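Local coordinates for DUF1780 domain-containing protein (Pseudomonas aeruginosa, PDB 1Y0K) that is of unknown function but is a putative endonuclease whose family is grouped with the PD-(D/E)XK nucleases, at residues Phe37-Ala40 and Pro44-Gln47; Glu55-Val60 and His127-Arg132; Glu68-Leu73 and Ala119-Lys124; Leu183-Gly188 and Phe192-Leu197. All blocks are in the same frame, centred on the assembly; numbering follows the deposited sequence.

Overall arrangement
The contacts fall into two touching pairs. Interactions 2 and 3 share helix 119-132 and have centres about 12 Å apart. They meet at Asp-59, whose OD2 lies 2.8 Å from Val-69 N, and at the neighbouring acidic residue Glu-68. Asp-59 and Glu-68 fit the acidic positions of a PD-(D/E)XK site, although no bound metal or substrate confirms one here. Interactions 1 and 4 form the second pair, with centres about 16 Å apart, and pack directly through Leu-38 CD2 and Phe-192 CE1 at 3.6 Å. Interactions 3 and 4 both reach the seven-stranded mixed sheet, yet their nearest atoms remain about 7 Å apart.

Interaction 1 of 4, residues Phe37-Ala40 and Pro44-Gln47; sequences FLEA and PYRQ
Tyr-45 lies against Leu-38 and Glu-39 where the chain, having left helix 26-40, turns back beside the helix's last turns. This is a helix-to-strand connection of the alpha/beta core, leading on to the edge strand 50-51 of the mixed sheet. The Tyr-45 side chain can be followed outward from its backbone. Its CB has Leu-38 CD1 as its nearest partner, at 4.4 Å. With chi1 at 63°, CG sits between the backbone N and the carbonyl carbon, and from there the ring extends along the helix flank. The CD2-CE2 side of the ring makes the contacts with the helix. Its CD2 meets Leu-38 CB at 4.0 Å, an apolar contact, and Leu-38 CD1 lies almost as near to the same carbon. One bond further out, CE2 passes to Glu-39, whose CG lies in the ring plane at the edge, 3.8 Å from CE2. The hydroxyl then ends the series as a hydrogen-bond donor to the Glu-39 carboxylate, which the extended Glu-39 chain carries forward to it. The carboxylate and ring planes differ by only 20°, so the two planes are nearly parallel. Phe-50 packs edge-to-face with the tyrosine ring, while Arg-36 forms a salt bridge to the same carboxylate oxygen; its positive charge would probably favour the ionised acid. The tyrosine-glutamate bond itself is short, 2.5 Å from Tyr-45 OH to Glu-39 OE2, and the donor reaches that oxygen on its anti side, 27° out of the carboxylate plane.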
loop_
_atom_site.group_PDB
_atom_site.type_symbol
_atom_site.label_atom_id
_atom_site.label_comp_id
_atom_site.label_asym_id
_atom_site.label_seq_id
_atom_site.Cartn_x
_atom_site.Cartn_y
_atom_site.Cartn_z
ATOM N N PHE A 37 -6.725 -2.068 3.492
ATOM C CA PHE A 37 -6.206 -0.758 3.909
ATOM C C PHE A 37 -7.225 -0.003 4.764
ATOM O O PHE A 37 -6.890 0.520 5.832
ATOM C CB PHE A 37 -5.829 0.036 2.646
ATOM C CG PHE A 37 -5.353 1.437 2.898
ATOM C CD1 PHE A 37 -4.212 1.680 3.657
ATOM C CD2 PHE A 37 -6.010 2.516 2.308
ATOM C CE1 PHE A 37 -3.750 2.973 3.854
ATOM C CE2 PHE A 37 -5.564 3.821 2.504
ATOM C CZ PHE A 37 -4.416 4.047 3.282
ATOM N N LEU A 38 -8.474 0.044 4.312
ATOM C CA LEU A 38 -9.528 0.734 5.064
ATOM C C LEU A 38 -9.750 0.062 6.426
ATOM O O LEU A 38 -9.949 0.744 7.434
ATOM C CB LEU A 38 -10.835 0.793 4.252
ATOM C CG LEU A 38 -10.775 1.632 2.964
ATOM C CD1 LEU A 38 -12.066 1.453 2.173
ATOM C CD2 LEU A 38 -10.495 3.105 3.242
ATOM N N GLU A 39 -9.713 -1.274 6.443
ATOM C CA GLU A 39 -9.794 -2.029 7.697
ATOM C C GLU A 39 -8.644 -1.697 8.646
ATOM O O GLU A 39 -8.861 -1.540 9.843
ATOM C CB GLU A 39 -9.878 -3.531 7.430
ATOM C CG GLU A 39 -11.201 -3.906 6.806
ATOM C CD GLU A 39 -11.229 -5.336 6.332
ATOM O OE1 GLU A 39 -10.208 -6.038 6.487
ATOM O OE2 GLU A 39 -12.276 -5.748 5.791
ATOM N N ALA A 40 -7.439 -1.551 8.104
ATOM C CA ALA A 40 -6.275 -1.135 8.894
ATOM C C ALA A 40 -6.487 0.219 9.559
ATOM O O ALA A 40 -6.057 0.432 10.692
ATOM C CB ALA A 40 -5.029 -1.099 8.031
ATOM N N PRO A 44 -14.958 2.926 8.103
ATOM C CA PRO A 44 -16.152 2.152 7.723
ATOM C C PRO A 44 -16.453 2.182 6.225
ATOM O O PRO A 44 -16.227 3.191 5.554
ATOM C CB PRO A 44 -17.287 2.829 8.496
ATOM C CG PRO A 44 -16.756 4.168 8.897
ATOM C CD PRO A 44 -15.274 4.053 9.000
ATOM N N TYR A 45 -16.971 1.073 5.710
ATOM C CA TYR A 45 -17.369 1.010 4.314
ATOM C C TYR A 45 -18.498 0.010 4.120
ATOM O O TYR A 45 -18.675 -0.913 4.921
ATOM C CB TYR A 45 -16.170 0.639 3.425
ATOM C CG TYR A 45 -15.560 -0.728 3.682
ATOM C CD1 TYR A 45 -16.053 -1.860 3.035
ATOM C CD2 TYR A 45 -14.470 -0.883 4.547
ATOM C CE1 TYR A 45 -15.495 -3.108 3.245
ATOM C CE2 TYR A 45 -13.904 -2.140 4.773
ATOM C CZ TYR A 45 -14.426 -3.245 4.118
ATOM O OH TYR A 45 -13.877 -4.490 4.312
ATOM N N ARG A 46 -19.263 0.212 3.058
ATOM C CA ARG A 46 -20.201 -0.792 2.595
ATOM C C ARG A 46 -19.685 -1.257 1.243
ATOM O O ARG A 46 -18.935 -0.532 0.584
ATOM C CB ARG A 46 -21.609 -0.210 2.484
ATOM C CG ARG A 46 -22.158 0.372 3.784
ATOM C CD ARG A 46 -23.635 0.733 3.653
ATOM N NE ARG A 46 -24.436 -0.420 3.238
ATOM C CZ ARG A 46 -24.976 -1.307 4.070
ATOM N NH1 ARG A 46 -24.822 -1.179 5.383
ATOM N NH2 ARG A 46 -25.678 -2.324 3.586
ATOM N N GLN A 47 -20.071 -2.457 0.826
ATOM C CA GLN A 47 -19.548 -3.030 -0.413
ATOM C C GLN A 47 -19.828 -2.151 -1.630
ATOM O O GLN A 47 -19.000 -2.056 -2.537
ATOM C CB GLN A 47 -20.119 -4.433 -0.645
ATOM C CG GLN A 47 -19.223 -5.318 -1.480
ATOM C CD GLN A 47 -17.890 -5.594 -0.799
ATOM O OE1 GLN A 47 -17.830 -5.886 0.404
ATOM N NE2 GLN A 47 -16.814 -5.492 -1.563
#

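Interaction 2 of 4, residues Glu55-Val60 and His127-Arg132; sequences EQPPDV and HNYSER
Pro-57 sets its ring over one face of Tyr-129, and this is the closely packed part of the contact. Pro-57 CG lies 3.8 Å from the centroid of the aromatic ring and 21° off its normal, the geometry of a CH-pi interaction. The approach is displaced toward the phenol end: the nearest ring atom is CZ, 3.6 Å from Pro-57 CG. Pro-57 CB extends the overlap, coming 3.6 Å from Tyr-129 OH, whereas CD leans to the other side, over CE1. Chi1 of -63° swings the Tyr-129 ring out from the helix toward the loop, where one face meets the proline. Ile-134 touches both residues and adds to the apolar packing.

The loop has cis peptide bonds before both Pro-57 and Pro-58, and then enters strand 60-62 through a classic beta bulge in which Asp-59 and Val-60 face Phe-67. Pro-58 and Asp-59 match the "PD" of the PD-(D/E)XK signature, which is consistent with the putative nuclease assignment. The contact therefore joins helix 119-132 to the loop just ahead of those residues.

Toward solvent the packing thins out. Exposed Arg-132, its chain bent at chi3, sends a single hydrogen bond from NH2 to Gln-56 O, 3.1 Å long. The bond is moderately bent, with 148° at the hydrogen, and it arrives in the carbonyl plane. Little else supports the guanidinium across this contact: Pro-57 CD is 4.1 Å from Arg-132 NH2, and the opposite charge of Glu-55 OE1 stands 5.5 Å from that nitrogen, without a salt bridge.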
loop_
_atom_site.group_PDB
_atom_site.type_symbol
_atom_site.label_atom_id
_atom_site.label_comp_id
_atom_site.label_asym_id
_atom_site.label_seq_id
_atom_site.Cartn_x
_atom_site.Cartn_y
_atom_site.Cartn_z
ATOM N N GLU A 55 -11.986 5.500 -16.949
ATOM C CA GLU A 55 -10.632 5.363 -17.473
ATOM C C GLU A 55 -9.692 5.092 -16.327
ATOM O O GLU A 55 -9.818 5.703 -15.268
ATOM C CB GLU A 55 -10.167 6.646 -18.170
ATOM C CG GLU A 55 -11.020 7.080 -19.334
ATOM C CD GLU A 55 -10.795 6.263 -20.598
ATOM O OE1 GLU A 55 -9.632 5.921 -20.909
ATOM O OE2 GLU A 55 -11.793 5.977 -21.290
ATOM N N GLN A 56 -8.757 4.174 -16.544
ATOM C CA GLN A 56 -7.628 4.004 -15.631
ATOM C C GLN A 56 -6.499 4.935 -16.082
ATOM O O GLN A 56 -6.266 5.104 -17.292
ATOM C CB GLN A 56 -7.153 2.546 -15.601
ATOM C CG GLN A 56 -8.133 1.566 -14.978
ATOM C CD GLN A 56 -7.878 0.127 -15.408
ATOM O OE1 GLN A 56 -6.752 -0.370 -15.335
ATOM N NE2 GLN A 56 -8.927 -0.552 -15.849
ATOM N N PRO A 57 -5.800 5.568 -15.128
ATOM C CA PRO A 57 -5.950 5.476 -13.672
ATOM C C PRO A 57 -7.112 6.349 -13.186
ATOM O O PRO A 57 -7.547 7.243 -13.920
ATOM C CB PRO A 57 -4.624 6.036 -13.161
ATOM C CG PRO A 57 -4.217 7.040 -14.214
ATOM C CD PRO A 57 -4.729 6.507 -15.516
ATOM N N PRO A 58 -7.593 6.125 -11.955
ATOM C CA PRO A 58 -7.120 5.125 -10.991
ATOM C C PRO A 58 -7.767 3.750 -11.194
ATOM O O PRO A 58 -8.294 3.468 -12.277
ATOM C CB PRO A 58 -7.549 5.729 -9.654
ATOM C CG PRO A 58 -8.859 6.420 -9.989
ATOM C CD PRO A 58 -8.704 6.928 -11.404
ATOM N N ASP A 59 -7.730 2.909 -10.158
ATOM C CA ASP A 59 -8.296 1.555 -10.220
ATOM C C ASP A 59 -9.606 1.428 -9.468
ATOM O O ASP A 59 -10.552 0.796 -9.956
ATOM C CB ASP A 59 -7.311 0.524 -9.662
ATOM C CG ASP A 59 -6.018 0.468 -10.452
ATOM O OD1 ASP A 59 -6.070 0.303 -11.695
ATOM O OD2 ASP A 59 -4.943 0.584 -9.828
ATOM N N VAL A 60 -9.648 2.009 -8.274
ATOM C CA VAL A 60 -10.782 1.854 -7.377
ATOM C C VAL A 60 -11.177 3.200 -6.798
ATOM O O VAL A 60 -10.356 3.887 -6.177
ATOM C CB VAL A 60 -10.455 0.861 -6.222
ATOM C CG1 VAL A 60 -11.613 0.779 -5.227
ATOM C CG2 VAL A 60 -10.108 -0.529 -6.774
ATOM N N HIS A 127 6.295 8.426 -15.115
ATOM C CA HIS A 127 6.670 8.613 -16.531
ATOM C C HIS A 127 5.503 8.373 -17.486
ATOM O O HIS A 127 5.188 9.244 -18.304
ATOM C CB HIS A 127 7.837 7.703 -16.932
ATOM C CG HIS A 127 8.167 7.774 -18.393
ATOM N ND1 HIS A 127 8.710 8.899 -18.973
ATOM C CD2 HIS A 127 7.991 6.880 -19.396
ATOM C CE1 HIS A 127 8.879 8.688 -20.267
ATOM N NE2 HIS A 127 8.447 7.472 -20.550
ATOM N N ASN A 128 4.888 7.195 -17.381
ATOM C CA ASN A 128 3.777 6.812 -18.255
ATOM C C ASN A 128 2.656 7.841 -18.200
ATOM O O ASN A 128 2.123 8.248 -19.234
ATOM C CB ASN A 128 3.243 5.416 -17.901
ATOM C CG ASN A 128 4.195 4.284 -18.307
ATOM O OD1 ASN A 128 5.123 4.475 -19.094
ATOM N ND2 ASN A 128 3.944 3.093 -17.776
ATOM N N TYR A 129 2.311 8.271 -16.991
ATOM C CA TYR A 129 1.245 9.254 -16.808
ATOM C C TYR A 129 1.619 10.654 -17.311
ATOM O O TYR A 129 0.772 11.362 -17.862
ATOM C CB TYR A 129 0.775 9.265 -15.341
ATOM C CG TYR A 129 0.162 7.942 -14.914
ATOM C CD1 TYR A 129 -0.223 6.997 -15.860
ATOM C CD2 TYR A 129 -0.057 7.644 -13.564
ATOM C CE1 TYR A 129 -0.784 5.790 -15.501
ATOM C CE2 TYR A 129 -0.629 6.416 -13.187
ATOM C CZ TYR A 129 -0.996 5.506 -14.170
ATOM O OH TYR A 129 -1.571 4.297 -13.870
ATOM N N SER A 130 2.881 11.050 -17.130
ATOM C CA SER A 130 3.373 12.320 -17.680
ATOM C C SER A 130 3.277 12.331 -19.201
ATOM O O SER A 130 2.845 13.330 -19.797
ATOM C CB SER A 130 4.817 12.587 -17.235
ATOM O OG SER A 130 4.845 12.978 -15.869
ATOM N N GLU A 131 3.649 11.211 -19.818
ATOM C CA GLU A 131 3.589 11.077 -21.278
ATOM C C GLU A 131 2.168 11.151 -21.824
ATOM O O GLU A 131 1.961 11.619 -22.953
ATOM C CB GLU A 131 4.267 9.787 -21.737
ATOM C CG GLU A 131 5.794 9.850 -21.675
ATOM C CD GLU A 131 6.378 10.974 -22.547
ATOM O OE1 GLU A 131 6.032 11.058 -23.748
ATOM O OE2 GLU A 131 7.169 11.780 -22.025
ATOM N N ARG A 132 1.195 10.712 -21.026
ATOM C CA ARG A 132 -0.211 10.719 -21.440
ATOM C C ARG A 132 -0.964 11.997 -21.034
ATOM O O ARG A 132 -2.114 12.198 -21.426
ATOM C CB ARG A 132 -0.930 9.487 -20.892
ATOM C CG ARG A 132 -0.519 8.171 -21.553
ATOM C CD ARG A 132 -0.917 6.976 -20.708
ATOM N NE ARG A 132 -2.359 6.892 -20.498
ATOM C CZ ARG A 132 -2.954 6.053 -19.654
ATOM N NH1 ARG A 132 -2.233 5.211 -18.918
ATOM N NH2 ARG A 132 -4.274 6.065 -19.531
#

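Interaction 3 of 4, residues Glu68-Leu73 and Ala119-Lys124; sequences EVFFVL and APTLRK
Phe-70 gives up the most surface here, and it is gripped by Thr-121 and Leu-122, the next two by buried area. Its CB points toward the helix, and chi1 of 67° sets CG between the backbone N and the carbonyl carbon, from where the ring reaches the helix. Different atoms of the ring meet the two partners. Thr-121 presents its methyl: CG2 lies 3.5 Å from Phe-70 CD1, and the two side chains run antiparallel alongside one another. At the far end, Leu-122 lies roughly perpendicular to the phenylalanine, with its CD2 branch 3.7 Å from Phe-70 CZ.

The contact packs helix 119-132 on one face of the mixed sheet, at strand 65-73. Val-69 and Phe-71, alternating with Phe-70 along the strand, touch helix 26-40, so the strand is sandwiched between helices as in an alpha/beta core. In the Glu-68 to Phe-70 sequence, Glu-68 would fit the (D/E) of a PD-(D/E)XK pattern, with Phe-70 where the lysine is usual; Lys-125, from the same helix, forms a salt bridge with Glu-68.

The polar branch of Thr-121 serves a water instead of the ring. Thr-121 OG1 is 2.7 Å from the oxygen of this water, and that oxygen donates a hydrogen bond to Phe-71 O at 2.9 Å, bridging helix and strand beside the apolar contact.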
loop_
_atom_site.group_PDB
_atom_site.type_symbol
_atom_site.label_atom_id
_atom_site.label_comp_id
_atom_site.label_asym_id
_atom_site.label_seq_id
_atom_site.Cartn_x
_atom_site.Cartn_y
_atom_site.Cartn_z
ATOM N N GLU A 68 -5.074 4.226 -6.846
ATOM C CA GLU A 68 -4.250 3.638 -7.887
ATOM C C GLU A 68 -3.404 2.566 -7.202
ATOM O O GLU A 68 -2.470 2.872 -6.459
ATOM C CB GLU A 68 -3.390 4.736 -8.516
ATOM C CG GLU A 68 -2.279 4.283 -9.464
ATOM C CD GLU A 68 -2.779 3.865 -10.815
ATOM O OE1 GLU A 68 -4.021 3.761 -11.011
ATOM O OE2 GLU A 68 -1.907 3.648 -11.694
ATOM N N VAL A 69 -3.772 1.316 -7.432
ATOM C CA VAL A 69 -3.247 0.203 -6.631
ATOM C C VAL A 69 -2.100 -0.501 -7.346
ATOM O O VAL A 69 -2.210 -0.849 -8.529
ATOM C CB VAL A 69 -4.378 -0.798 -6.307
ATOM C CG1 VAL A 69 -3.835 -2.040 -5.589
ATOM C CG2 VAL A 69 -5.453 -0.095 -5.462
ATOM N N PHE A 70 -0.989 -0.699 -6.642
ATOM C CA PHE A 70 0.104 -1.475 -7.223
ATOM C C PHE A 70 0.720 -2.426 -6.205
ATOM O O PHE A 70 0.531 -2.260 -5.003
ATOM C CB PHE A 70 1.145 -0.568 -7.890
ATOM C CG PHE A 70 1.919 0.307 -6.937
ATOM C CD1 PHE A 70 3.246 0.004 -6.623
ATOM C CD2 PHE A 70 1.338 1.457 -6.387
ATOM C CE1 PHE A 70 3.991 0.832 -5.767
ATOM C CE2 PHE A 70 2.070 2.290 -5.509
ATOM C CZ PHE A 70 3.393 1.972 -5.198
ATOM N N PHE A 71 1.426 -3.436 -6.707
ATOM C CA PHE A 71 1.958 -4.509 -5.870
ATOM C C PHE A 71 3.469 -4.488 -5.853
ATOM O O PHE A 71 4.118 -4.369 -6.909
ATOM C CB PHE A 71 1.421 -5.863 -6.336
ATOM C CG PHE A 71 -0.072 -5.969 -6.235
ATOM C CD1 PHE A 71 -0.892 -5.455 -7.246
ATOM C CD2 PHE A 71 -0.664 -6.562 -5.122
ATOM C CE1 PHE A 71 -2.291 -5.521 -7.138
ATOM C CE2 PHE A 71 -2.055 -6.642 -5.011
ATOM C CZ PHE A 71 -2.862 -6.120 -6.028
ATOM N N VAL A 72 4.011 -4.567 -4.641
ATOM C CA VAL A 72 5.453 -4.570 -4.389
ATOM C C VAL A 72 5.775 -5.918 -3.756
ATOM O O VAL A 72 5.594 -6.114 -2.555
ATOM C CB VAL A 72 5.871 -3.402 -3.466
ATOM C CG1 VAL A 72 7.397 -3.398 -3.237
ATOM C CG2 VAL A 72 5.424 -2.061 -4.060
ATOM N N LEU A 73 6.212 -6.851 -4.596
ATOM C CA LEU A 73 6.481 -8.221 -4.166
ATOM C C LEU A 73 7.944 -8.585 -4.421
ATOM O O LEU A 73 8.717 -7.764 -4.920
ATOM C CB LEU A 73 5.537 -9.199 -4.888
ATOM C CG LEU A 73 4.045 -8.849 -4.924
ATOM C CD1 LEU A 73 3.283 -9.784 -5.864
ATOM C CD2 LEU A 73 3.458 -8.908 -3.530
ATOM N N ALA A 119 10.021 2.508 -5.394
ATOM C CA ALA A 119 10.527 3.491 -6.363
ATOM C C ALA A 119 10.454 3.036 -7.828
ATOM O O ALA A 119 9.994 3.801 -8.680
ATOM C CB ALA A 119 11.936 3.946 -5.989
ATOM N N PRO A 120 10.910 1.806 -8.138
ATOM C CA PRO A 120 10.887 1.401 -9.550
ATOM C C PRO A 120 9.509 1.547 -10.203
ATOM O O PRO A 120 9.391 2.133 -11.286
ATOM C CB PRO A 120 11.348 -0.057 -9.492
ATOM C CG PRO A 120 12.284 -0.064 -8.295
ATOM C CD PRO A 120 11.516 0.754 -7.293
ATOM N N THR A 121 8.471 1.049 -9.536
ATOM C CA THR A 121 7.120 1.116 -10.085
ATOM C C THR A 121 6.599 2.552 -10.110
ATOM O O THR A 121 6.011 2.984 -11.104
ATOM C CB THR A 121 6.171 0.167 -9.313
ATOM O OG1 THR A 121 6.601 -1.178 -9.545
ATOM C CG2 THR A 121 4.743 0.297 -9.810
ATOM N N LEU A 122 6.819 3.292 -9.026
ATOM C CA LEU A 122 6.372 4.689 -8.986
ATOM C C LEU A 122 7.018 5.548 -10.079
ATOM O O LEU A 122 6.343 6.389 -10.673
ATOM C CB LEU A 122 6.549 5.304 -7.604
ATOM C CG LEU A 122 5.527 4.792 -6.567
ATOM C CD1 LEU A 122 5.828 5.380 -5.211
ATOM C CD2 LEU A 122 4.073 5.143 -6.966
ATOM N N ARG A 123 8.305 5.314 -10.355
ATOM C CA ARG A 123 9.004 6.018 -11.448
ATOM C C ARG A 123 8.376 5.719 -12.814
ATOM O O ARG A 123 8.179 6.633 -13.621
ATOM C CB ARG A 123 10.495 5.662 -11.467
ATOM C CG ARG A 123 11.254 6.220 -10.266
ATOM C CD ARG A 123 12.669 5.661 -10.164
ATOM N NE ARG A 123 13.305 6.054 -8.906
ATOM C CZ ARG A 123 14.199 5.318 -8.251
ATOM N NH1 ARG A 123 14.582 4.137 -8.723
ATOM N NH2 ARG A 123 14.702 5.759 -7.108
ATOM N N LYS A 124 8.067 4.446 -13.057
ATOM C CA LYS A 124 7.458 4.015 -14.317
ATOM C C LYS A 124 6.074 4.629 -14.486
ATOM O O LYS A 124 5.734 5.143 -15.564
ATOM C CB LYS A 124 7.353 2.491 -14.392
ATOM C CG LYS A 124 8.676 1.746 -14.551
ATOM C CD LYS A 124 8.415 0.234 -14.640
ATOM C CE LYS A 124 9.702 -0.566 -14.864
ATOM N NZ LYS A 124 10.203 -0.475 -16.273
HETATM O O HOH W 1 6.524 -2.876 -7.505
#

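Interaction 4 of 4, residues Leu183-Gly188 and Phe192-Leu197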
loop_
_atom_site.group_PDB
_atom_site.type_symbol
_atom_site.label_atom_id
_atom_site.label_comp_id
_atom_site.label_asym_id
_atom_site.label_seq_id
_atom_site.Cartn_x
_atom_site.Cartn_y
_atom_site.Cartn_z
ATOM N N LEU A 183 1.825 7.512 3.799
ATOM C CA LEU A 183 3.139 8.175 3.706
ATOM C C LEU A 183 3.016 9.681 3.575
ATOM O O LEU A 183 3.762 10.422 4.217
ATOM C CB LEU A 183 3.992 7.622 2.560
ATOM C CG LEU A 183 4.354 6.135 2.619
ATOM C CD1 LEU A 183 5.390 5.801 1.557
ATOM C CD2 LEU A 183 4.887 5.757 4.005
ATOM N N PHE A 184 2.092 10.127 2.725
ATOM C CA PHE A 184 1.762 11.544 2.616
ATOM C C PHE A 184 0.380 11.710 2.018
ATOM O O PHE A 184 -0.126 10.817 1.345
ATOM C CB PHE A 184 2.823 12.334 1.814
ATOM C CG PHE A 184 2.827 12.064 0.318
ATOM C CD1 PHE A 184 1.944 12.730 -0.537
ATOM C CD2 PHE A 184 3.768 11.198 -0.240
ATOM C CE1 PHE A 184 1.970 12.504 -1.916
ATOM C CE2 PHE A 184 3.815 10.973 -1.616
ATOM C CZ PHE A 184 2.915 11.624 -2.460
ATOM N N ALA A 185 -0.238 12.860 2.278
ATOM C CA ALA A 185 -1.531 13.162 1.682
ATOM C C ALA A 185 -1.700 14.668 1.643
ATOM O O ALA A 185 -1.582 15.333 2.681
ATOM C CB ALA A 185 -2.649 12.518 2.466
ATOM N N HIS A 186 -1.921 15.199 0.443
ATOM C CA HIS A 186 -2.091 16.638 0.262
ATOM C C HIS A 186 -3.438 17.110 0.797
ATOM O O HIS A 186 -4.349 16.317 1.013
ATOM C CB HIS A 186 -1.950 17.029 -1.207
ATOM C CG HIS A 186 -0.540 17.046 -1.698
ATOM N ND1 HIS A 186 0.303 18.126 -1.513
ATOM C CD2 HIS A 186 0.170 16.127 -2.391
ATOM C CE1 HIS A 186 1.473 17.864 -2.067
ATOM N NE2 HIS A 186 1.420 16.656 -2.602
ATOM N N SER A 187 -3.564 18.423 0.982
ATOM C CA SER A 187 -4.774 19.012 1.558
ATOM C C SER A 187 -6.077 18.585 0.876
ATOM O O SER A 187 -7.121 18.486 1.533
ATOM C CB SER A 187 -4.649 20.543 1.588
ATOM O OG SER A 187 -4.618 21.068 0.271
ATOM N N GLY A 188 -6.014 18.320 -0.428
ATOM C CA GLY A 188 -7.174 17.867 -1.204
ATOM C C GLY A 188 -7.550 16.400 -1.071
ATOM O O GLY A 188 -8.614 15.985 -1.533
ATOM N N PHE A 192 -9.961 10.872 5.581
ATOM C CA PHE A 192 -9.494 9.647 6.236
ATOM C C PHE A 192 -8.009 9.371 5.995
ATOM O O PHE A 192 -7.340 8.792 6.842
ATOM C CB PHE A 192 -10.379 8.418 5.937
ATOM C CG PHE A 192 -10.275 7.891 4.525
ATOM C CD1 PHE A 192 -9.275 6.978 4.174
ATOM C CD2 PHE A 192 -11.200 8.275 3.553
ATOM C CE1 PHE A 192 -9.178 6.483 2.864
ATOM C CE2 PHE A 192 -11.119 7.776 2.238
ATOM C CZ PHE A 192 -10.105 6.884 1.895
ATOM N N LEU A 193 -7.492 9.809 4.851
ATOM C CA LEU A 193 -6.052 9.738 4.608
ATOM C C LEU A 193 -5.284 10.744 5.472
ATOM O O LEU A 193 -4.334 10.385 6.161
ATOM C CB LEU A 193 -5.745 9.942 3.118
ATOM C CG LEU A 193 -6.221 8.796 2.219
ATOM C CD1 LEU A 193 -6.022 9.143 0.747
ATOM C CD2 LEU A 193 -5.507 7.482 2.573
ATOM N N ARG A 194 -5.719 12.001 5.442
ATOM C CA ARG A 194 -5.054 13.062 6.190
ATOM C C ARG A 194 -5.046 12.800 7.692
ATOM O O ARG A 194 -4.050 13.063 8.370
ATOM C CB ARG A 194 -5.682 14.413 5.852
ATOM C CG ARG A 194 -5.208 14.899 4.477
ATOM C CD ARG A 194 -5.677 16.302 4.140
ATOM N NE ARG A 194 -7.125 16.341 3.970
ATOM C CZ ARG A 194 -7.965 16.840 4.874
ATOM N NH1 ARG A 194 -7.497 17.355 6.007
ATOM N NH2 ARG A 194 -9.269 16.824 4.646
ATOM N N ALA A 195 -6.146 12.227 8.180
ATOM C CA ALA A 195 -6.311 11.892 9.599
ATOM C C ALA A 195 -5.303 10.866 10.118
ATOM O O ALA A 195 -5.048 10.790 11.322
ATOM C CB ALA A 195 -7.722 11.394 9.852
ATOM N N ASN A 196 -4.713 10.097 9.209
ATOM C CA ASN A 196 -3.814 9.014 9.581
ATOM C C ASN A 196 -2.322 9.261 9.303
ATOM O O ASN A 196 -1.523 8.362 9.365
ATOM C CB ASN A 196 -4.282 7.709 8.953
ATOM C CG ASN A 196 -5.506 7.164 9.633
ATOM O OD1 ASN A 196 -5.410 6.569 10.692
ATOM N ND2 ASN A 196 -6.661 7.408 9.053
ATOM N N LEU A 197 -1.972 10.497 8.976
ATOM C CA LEU A 197 -0.576 10.878 8.862
ATOM C C LEU A 197 0.141 10.764 10.201
ATOM O O LEU A 197 -0.453 10.979 11.237
ATOM C CB LEU A 197 -0.445 12.293 8.320
ATOM C CG LEU A 197 -0.906 12.504 6.885
ATOM C CD1 LEU A 197 -1.014 13.992 6.578
ATOM C CD2 LEU A 197 0.042 11.805 5.928
#
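The shortest sound polar bond, 2.7 Å from Asn-196 ND2 to Phe-192 O, braces the turn that brings Leu-197 against Phe-184 and Ala-185. The bond is well formed: the angle at the hydrogen is 159°, and the carbonyl oxygen lies practically in the plane of the Asn-196 amide. A type I beta turn from Arg-194 to Leu-197 then reverses the chain, although its closing backbone bond is weak.

Across the contact itself no hydrogen bond forms, and apolar atoms carry most of the packing. Ala-185 points its CB toward the helical turn, with Arg-194 CG 4.0 Å away and Leu-193 CB 4.1 Å away. Leu-197 makes its closer contacts through CD2, which touches the strand backbone at Phe-184 CA, 3.7 Å off, and lies nearly as close to Ala-185 N. The aliphatic part of Arg-194 continues this surface, its CD resting 3.4 Å from His-186 O.

The Arg-194 chain bends at chi3 (-67°), which turns NE toward the connecting loop, where it donates to Ala-189 O. Ser-187 O is also near, 3.2 Å from Arg-194 NE, but the angle is too poor for a hydrogen bond. Val-182, earlier on the strand, touches Leu-193, Asn-196 and Leu-197, extending the packing beneath the turn. The arrangement is a strand-to-helix connection of the alpha/beta fold, in which the short helix 191-194 and the type I turn after it pack back on strand 179-185 of the mixed sheet.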